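Local coordinates for protein endoribonuclease MazF4 (Mycobacterium tuberculosis, PDB 5XE2) that cleaves single-stranded mRNA between the first and second bases of the sequence UCGCU, acting as the toxin of a pair whose antitoxin MazE4 neutralises it, at residues A[21-26]-A[68-73]; A[29-32]-A[36-39]; A[52-57]-A[91-96]. All coordinates share one frame; numbering follows the deposited sequence.

Contact 1 (A[21-26]-A[68-73]); sequences KPWLIV and ADNIET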
# COMPACT_ATOMS: atom_id res chain seq x y z
N LYS A 21 12.74 -12.28 1.83
CA LYS A 21 12.16 -11.98 3.14
C LYS A 21 10.65 -12.26 3.13
O LYS A 21 10.06 -12.38 2.05
CB LYS A 21 12.48 -10.53 3.55
CG LYS A 21 13.95 -10.32 3.95
CD LYS A 21 14.12 -9.62 5.30
CE LYS A 21 15.17 -10.28 6.18
NZ LYS A 21 15.18 -9.69 7.55
N PRO A 22 10.03 -12.41 4.32
CA PRO A 22 8.59 -12.69 4.40
C PRO A 22 7.72 -11.45 4.21
O PRO A 22 8.04 -10.38 4.71
CB PRO A 22 8.41 -13.27 5.80
CG PRO A 22 9.56 -12.77 6.59
CD PRO A 22 10.68 -12.47 5.64
N TRP A 23 6.61 -11.64 3.49
CA TRP A 23 5.66 -10.59 3.20
C TRP A 23 4.26 -11.07 3.55
O TRP A 23 3.90 -12.20 3.22
CB TRP A 23 5.71 -10.21 1.72
CG TRP A 23 6.94 -9.48 1.31
CD1 TRP A 23 8.14 -10.04 0.97
CD2 TRP A 23 7.11 -8.06 1.19
NE1 TRP A 23 9.04 -9.05 0.64
CE2 TRP A 23 8.44 -7.83 0.77
CE3 TRP A 23 6.27 -6.96 1.40
CZ2 TRP A 23 8.95 -6.54 0.55
CZ3 TRP A 23 6.77 -5.68 1.18
CH2 TRP A 23 8.10 -5.48 0.75
N LEU A 24 3.50 -10.20 4.22
CA LEU A 24 2.13 -10.48 4.61
C LEU A 24 1.14 -9.88 3.61
O LEU A 24 1.15 -8.66 3.38
CB LEU A 24 1.85 -9.88 5.98
CG LEU A 24 0.38 -9.88 6.40
CD1 LEU A 24 -0.08 -11.27 6.77
CD2 LEU A 24 0.13 -8.92 7.55
N ILE A 25 0.24 -10.72 3.09
CA ILE A 25 -0.76 -10.28 2.09
C ILE A 25 -1.81 -9.39 2.78
O ILE A 25 -2.46 -9.83 3.73
CB ILE A 25 -1.50 -11.47 1.43
CG1 ILE A 25 -0.52 -12.48 0.80
CG2 ILE A 25 -2.51 -10.97 0.39
CD1 ILE A 25 0.41 -11.91 -0.24
N VAL A 26 -1.98 -8.17 2.28
CA VAL A 26 -3.00 -7.24 2.81
C VAL A 26 -4.09 -6.82 1.82
O VAL A 26 -5.09 -6.21 2.22
CB VAL A 26 -2.35 -6.00 3.48
CG1 VAL A 26 -1.55 -6.44 4.71
CG2 VAL A 26 -1.45 -5.23 2.51
N ALA A 68 4.04 -1.90 8.48
CA ALA A 68 2.92 -1.45 7.64
C ALA A 68 3.23 -0.20 6.82
O ALA A 68 2.44 0.16 5.94
CB ALA A 68 1.67 -1.22 8.48
N ASP A 69 4.35 0.48 7.11
CA ASP A 69 4.83 1.57 6.24
C ASP A 69 5.38 1.08 4.90
O ASP A 69 5.38 1.84 3.93
CB ASP A 69 5.90 2.43 6.94
CG ASP A 69 5.32 3.31 8.04
OD1 ASP A 69 4.18 3.79 7.88
OD2 ASP A 69 6.00 3.53 9.05
N ASN A 70 5.83 -0.17 4.84
CA ASN A 70 6.44 -0.72 3.64
C ASN A 70 5.42 -1.59 2.90
O ASN A 70 5.35 -2.80 3.10
CB ASN A 70 7.72 -1.48 4.01
CG ASN A 70 8.54 -1.96 2.80
OD1 ASN A 70 9.47 -2.72 3.00
ND2 ASN A 70 8.23 -1.50 1.58
N ILE A 71 4.63 -0.93 2.06
CA ILE A 71 3.56 -1.55 1.31
C ILE A 71 4.02 -1.69 -0.14
O ILE A 71 4.46 -0.71 -0.75
CB ILE A 71 2.25 -0.73 1.38
CG1 ILE A 71 1.81 -0.51 2.84
CG2 ILE A 71 1.12 -1.42 0.63
CD1 ILE A 71 0.95 0.73 3.06
N GLU A 72 3.93 -2.90 -0.70
CA GLU A 72 4.36 -3.16 -2.08
C GLU A 72 3.41 -4.08 -2.83
O GLU A 72 2.67 -4.86 -2.23
CB GLU A 72 5.78 -3.74 -2.09
CG GLU A 72 6.81 -2.73 -1.62
CD GLU A 72 8.24 -3.15 -1.84
OE1 GLU A 72 8.50 -4.02 -2.69
OE2 GLU A 72 9.13 -2.59 -1.13
N THR A 73 3.44 -3.96 -4.15
CA THR A 73 2.68 -4.82 -5.02
C THR A 73 3.61 -5.95 -5.49
O THR A 73 4.67 -5.69 -6.06
CB THR A 73 2.13 -4.02 -6.22
OG1 THR A 73 1.30 -2.96 -5.75
CG2 THR A 73 1.30 -4.92 -7.15

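Contact 2 (A[29-32]-A[36-39]); sequences NARN and ADVV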
# COMPACT_ATOMS: atom_id res chain seq x y z
N ASN A 29 -9.35 -10.39 -0.79
CA ASN A 29 -9.36 -11.72 -1.40
C ASN A 29 -9.93 -11.82 -2.83
O ASN A 29 -9.49 -12.68 -3.60
CB ASN A 29 -10.06 -12.73 -0.47
CG ASN A 29 -9.21 -13.07 0.74
OD1 ASN A 29 -7.98 -12.93 0.70
ND2 ASN A 29 -9.84 -13.51 1.82
N ALA A 30 -10.87 -10.96 -3.19
CA ALA A 30 -11.39 -10.93 -4.57
C ALA A 30 -10.27 -10.53 -5.56
O ALA A 30 -10.04 -11.21 -6.57
CB ALA A 30 -12.58 -9.98 -4.66
N ARG A 31 -9.55 -9.46 -5.24
CA ARG A 31 -8.39 -9.03 -6.03
C ARG A 31 -7.32 -10.12 -6.05
O ARG A 31 -6.73 -10.41 -7.11
CB ARG A 31 -7.82 -7.71 -5.50
CG ARG A 31 -6.60 -7.15 -6.25
CD ARG A 31 -5.27 -7.64 -5.69
NE ARG A 31 -4.10 -7.04 -6.32
CZ ARG A 31 -3.61 -5.83 -6.05
NH1 ARG A 31 -4.18 -5.03 -5.15
NH2 ARG A 31 -2.53 -5.40 -6.71
N ASN A 32 -7.07 -10.75 -4.90
CA ASN A 32 -6.04 -11.79 -4.82
C ASN A 32 -6.35 -13.04 -5.66
O ASN A 32 -5.44 -13.68 -6.17
CB ASN A 32 -5.80 -12.24 -3.38
CG ASN A 32 -5.30 -11.12 -2.47
OD1 ASN A 32 -4.69 -10.15 -2.92
ND2 ASN A 32 -5.55 -11.27 -1.18
N ALA A 36 -3.49 -10.63 -11.31
CA ALA A 36 -2.16 -11.26 -11.46
C ALA A 36 -1.19 -10.95 -10.31
O ALA A 36 -0.10 -11.51 -10.28
CB ALA A 36 -1.52 -10.85 -12.78
N ASP A 37 -1.59 -10.07 -9.39
CA ASP A 37 -0.71 -9.63 -8.32
C ASP A 37 -1.47 -9.40 -7.02
O ASP A 37 -2.70 -9.51 -6.97
CB ASP A 37 0.09 -8.39 -8.76
CG ASP A 37 -0.79 -7.24 -9.26
OD1 ASP A 37 -1.97 -7.13 -8.89
OD2 ASP A 37 -0.26 -6.43 -10.04
N VAL A 38 -0.72 -9.09 -5.97
CA VAL A 38 -1.25 -8.82 -4.64
C VAL A 38 -0.51 -7.62 -4.04
O VAL A 38 0.53 -7.21 -4.56
CB VAL A 38 -1.08 -10.02 -3.69
CG1 VAL A 38 -1.83 -11.24 -4.21
CG2 VAL A 38 0.40 -10.35 -3.45
N VAL A 39 -1.04 -7.09 -2.95
CA VAL A 39 -0.36 -6.10 -2.15
C VAL A 39 -0.01 -6.73 -0.81
O VAL A 39 -0.81 -7.48 -0.23
CB VAL A 39 -1.19 -4.82 -1.97
CG1 VAL A 39 -0.48 -3.83 -1.05
CG2 VAL A 39 -1.43 -4.17 -3.32

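Contact 3 (A[52-57]-A[91-96]); sequences TWVAMG and MNKINT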
# COMPACT_ATOMS: atom_id res chain seq x y z
N THR A 52 2.82 2.32 13.34
CA THR A 52 2.77 1.55 12.08
C THR A 52 3.50 0.19 12.09
O THR A 52 3.52 -0.50 11.07
CB THR A 52 3.29 2.39 10.91
OG1 THR A 52 4.54 3.00 11.27
CG2 THR A 52 2.26 3.46 10.56
N TRP A 53 4.10 -0.17 13.23
CA TRP A 53 4.72 -1.48 13.39
C TRP A 53 3.84 -2.32 14.31
O TRP A 53 3.33 -1.81 15.31
CB TRP A 53 6.14 -1.34 13.94
CG TRP A 53 7.08 -0.87 12.86
CD1 TRP A 53 6.87 0.15 11.96
CD2 TRP A 53 8.35 -1.41 12.55
NE1 TRP A 53 7.94 0.28 11.12
CE2 TRP A 53 8.87 -0.66 11.46
CE3 TRP A 53 9.12 -2.44 13.08
CZ2 TRP A 53 10.11 -0.92 10.90
CZ3 TRP A 53 10.34 -2.69 12.52
CH2 TRP A 53 10.84 -1.94 11.44
N VAL A 54 3.62 -3.58 13.94
CA VAL A 54 2.81 -4.52 14.71
C VAL A 54 3.65 -5.74 15.06
O VAL A 54 4.08 -6.46 14.17
CB VAL A 54 1.54 -4.96 13.93
CG1 VAL A 54 0.68 -5.89 14.78
CG2 VAL A 54 0.73 -3.74 13.49
N ALA A 55 3.88 -5.97 16.35
CA ALA A 55 4.58 -7.17 16.80
C ALA A 55 3.66 -8.38 16.68
O ALA A 55 2.47 -8.33 17.01
CB ALA A 55 5.03 -7.00 18.26
N MET A 56 4.23 -9.49 16.20
CA MET A 56 3.54 -10.76 16.21
C MET A 56 3.36 -11.19 17.66
O MET A 56 4.19 -10.85 18.52
CB MET A 56 4.33 -11.82 15.45
CG MET A 56 4.48 -11.57 13.96
SD MET A 56 2.90 -11.45 13.09
CE MET A 56 3.43 -11.71 11.41
N GLY A 57 2.29 -11.93 17.92
CA GLY A 57 1.92 -12.34 19.27
C GLY A 57 2.14 -13.82 19.51
O GLY A 57 2.45 -14.57 18.57
N MET A 91 -4.29 -9.37 12.84
CA MET A 91 -4.73 -8.69 11.60
C MET A 91 -5.49 -7.39 11.86
O MET A 91 -5.34 -6.43 11.10
CB MET A 91 -5.59 -9.60 10.71
CG MET A 91 -4.81 -10.61 9.87
SD MET A 91 -3.46 -9.93 8.88
CE MET A 91 -4.28 -8.77 7.80
N ASN A 92 -6.29 -7.36 12.93
CA ASN A 92 -7.02 -6.14 13.32
C ASN A 92 -6.08 -5.00 13.68
O ASN A 92 -6.35 -3.86 13.32
CB ASN A 92 -7.98 -6.40 14.49
CG ASN A 92 -9.27 -7.08 14.05
OD1 ASN A 92 -9.70 -6.96 12.90
ND2 ASN A 92 -9.90 -7.78 14.97
N LYS A 93 -5.00 -5.31 14.39
CA LYS A 93 -3.93 -4.34 14.65
C LYS A 93 -3.28 -3.89 13.35
O LYS A 93 -2.98 -2.72 13.18
CB LYS A 93 -2.84 -4.94 15.55
CG LYS A 93 -3.29 -5.31 16.95
CD LYS A 93 -2.14 -5.94 17.74
CE LYS A 93 -2.63 -6.71 18.94
NZ LYS A 93 -1.51 -7.39 19.65
N ILE A 94 -3.06 -4.84 12.44
CA ILE A 94 -2.50 -4.52 11.13
C ILE A 94 -3.42 -3.60 10.34
O ILE A 94 -2.94 -2.68 9.70
CB ILE A 94 -2.12 -5.80 10.33
CG1 ILE A 94 -0.94 -6.50 11.01
CG2 ILE A 94 -1.77 -5.46 8.88
CD1 ILE A 94 -0.82 -7.96 10.66
N ASN A 95 -4.74 -3.82 10.42
CA ASN A 95 -5.68 -2.91 9.75
C ASN A 95 -5.53 -1.47 10.20
O ASN A 95 -5.55 -0.55 9.38
CB ASN A 95 -7.13 -3.33 9.96
CG ASN A 95 -7.46 -4.67 9.36
OD1 ASN A 95 -6.80 -5.15 8.43
ND2 ASN A 95 -8.50 -5.30 9.89
N THR A 96 -5.38 -1.27 11.51
CA THR A 96 -5.22 0.07 12.08
C THR A 96 -3.89 0.67 11.64
O THR A 96 -3.84 1.84 11.26
CB THR A 96 -5.32 0.04 13.61
OG1 THR A 96 -6.56 -0.57 13.98
CG2 THR A 96 -5.25 1.45 14.21
O HOH W 1 -0.25 -9.04 17.97

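Contact 1 (A[21-26]-A[68-73])
Within the antiparallel sheet of the PemK/MazF toxin fold, which belongs to the SH3-like clan, Trp23 of strand 21-25 meets Glu72 and Asn70 of strand 65-75. The two strands are not neighbours: strand 37-44 runs between them, and the CA atoms of Trp23 and Glu72 are 9.2 Å apart. The contact is therefore made across strand 37-44 by side chains, chiefly Trp23 and Glu72, with no hydrogen bond passing between the segments. Trp23 does the reaching. Its CG stands anti to the carbonyl carbon (chi1 -70°), and the six-membered part of the indole extends toward strand 65-75 until CH2 lies 3.5 Å from Glu72 CD. The ring and the carboxylate are neither stacked nor perpendicular, their planes being 53° apart. The aliphatic part of Glu72 contributes as well, since its CB is 3.9 Å from Trp23 CZ3. On the Asn70 side the same end of the indole is approached twice, obliquely by the backbone O, 3.7 Å from Trp23 CZ3, and by the amide OD1, 3.8 Å from Trp23 CH2. Asn70 and Glu72 are themselves tied together: Asn70 ND2 donates to Glu72 OE2 at 3.1 Å, on the anti side of the carboxylate, with the acceptor close to the amide plane. Thr73 of the second subunit hydrogen-bonds to Asn70 ND2, placing the contact beside the dimer interface. Leu16 of a nearby loop packs on both Trp23 and Glu72, Cys14 of strand 10-14 touches Trp23, and helix 88-101 packs on both segments, Ile94 against Leu24 and Ala97 against Ala68.

Contact 2 (A[29-32]-A[36-39])
Arg31 reaches Asp37 through a bend in its side chain: CG lies opposite the backbone N, and the turn at chi2 (-90°) swings the chain from helix 29-34 toward the strand. Asp37 answers with its CG between its own backbone N and carbonyl carbon (chi1 54°), which holds the carboxylate on the side of the arriving guanidinium. Two nitrogens then grip this one residue side-on. Arg31 NH2 makes the salt bridge with Asp37 OD1 at 2.8 Å, in a fairly straight bond (158°) that lies near the guanidinium plane but meets the oxygen from above the carboxylate plane. Arg31 NE donates to the backbone Asp37 O at 2.9 Å, more bent and from above the carbonyl plane, and adds a weak bond to Asp37 OD1 at 3.3 Å. Gripping both a carboxylate and a main-chain oxygen limits rotation of the guanidinium. The backbone of Val38 and Val39 covers one of its faces, and Val39 CG2 comes within 3.4 Å of Arg31 NH1. In the fold, helix 29-34 forms the connection between strands 21-25 and 37-44, antiparallel neighbours in the sheet, and the salt bridge ties this helix back to the start of the strand that follows it. At the next helix residue, Asn32 crosses Val38 at about a right angle, its OD1 3.3 Å from Val38 CG1. The polar partner of that oxygen is Ser27 OG, which also takes part in a hydrogen bond with Val39 N. Arg31 NH1 is directed across the dimer interface, where it hydrogen-bonds to Asp69 O of the second subunit.

Contact 3 (A[52-57]-A[91-96])
A single water links Lys93 and Ala55: it accepts a hydrogen bond from Lys93 NZ at 2.7 Å and donates one to the backbone Ala55 O at 3.0 Å. No direct hydrogen bond joins the two segments, and this bridge spans their outer margin. Lys93 gets there with CG anti to its carbonyl carbon (chi1 -64°) and the chain extended beyond it, which carries the ammonium group past Val54 to the water. The methylenes along the way pack on Val54, Lys93 CB lying 3.7 Å from Val54 CG1 and Lys93 CD 4.1 Å from the same methyl. The other branch of Val54 turns to the helix backbone and the core: CG2 is 3.9 Å from Lys93 O and 4.1 Å from Ile94 CG1. Here strand 53-55, outermost in the sheet within this chain, lies against helix 88-101, and the closest CA pair, Val54 and Ile94, is 6.4 Å apart. Val54 also touches Thr90 and Ala97, and with Lys93 and Ile94 these follow an i, i+3, i+4, i+7 pattern, the four residues surrounding the valine on the helix surface. Backbone hydrogen bonding between Val54 and Val66 holds strand 53-55 beside strand 65-75, its antiparallel neighbour in the sheet. Farther round the helix, Asn95 OD1 hydrogen-bonds to Arg8 NH2, and the same residue packs on Leu104 of the second subunit.

All three contacts involve elements of one antiparallel sheet, but they use it differently. Contact 1, its centre about 5 Å from the centre of the chain, is nonetheless only partly buried; it joins two non-adjacent strands through an aromatic ring and a polar pair. Contacts 2 and 3 are buried, though their centres lie farther out, about 12 and 10 Å from the chain's centre and on opposite sides of it. Contact 2 is charged and directional, tying a connecting helix to the sheet, whereas contact 3 is mainly aliphatic, with exposed Lys93 and a water at its edge. Contact 1 touches both others, through Ile71 on Val39 and Leu24 on Ile94. Each also borders the second subunit.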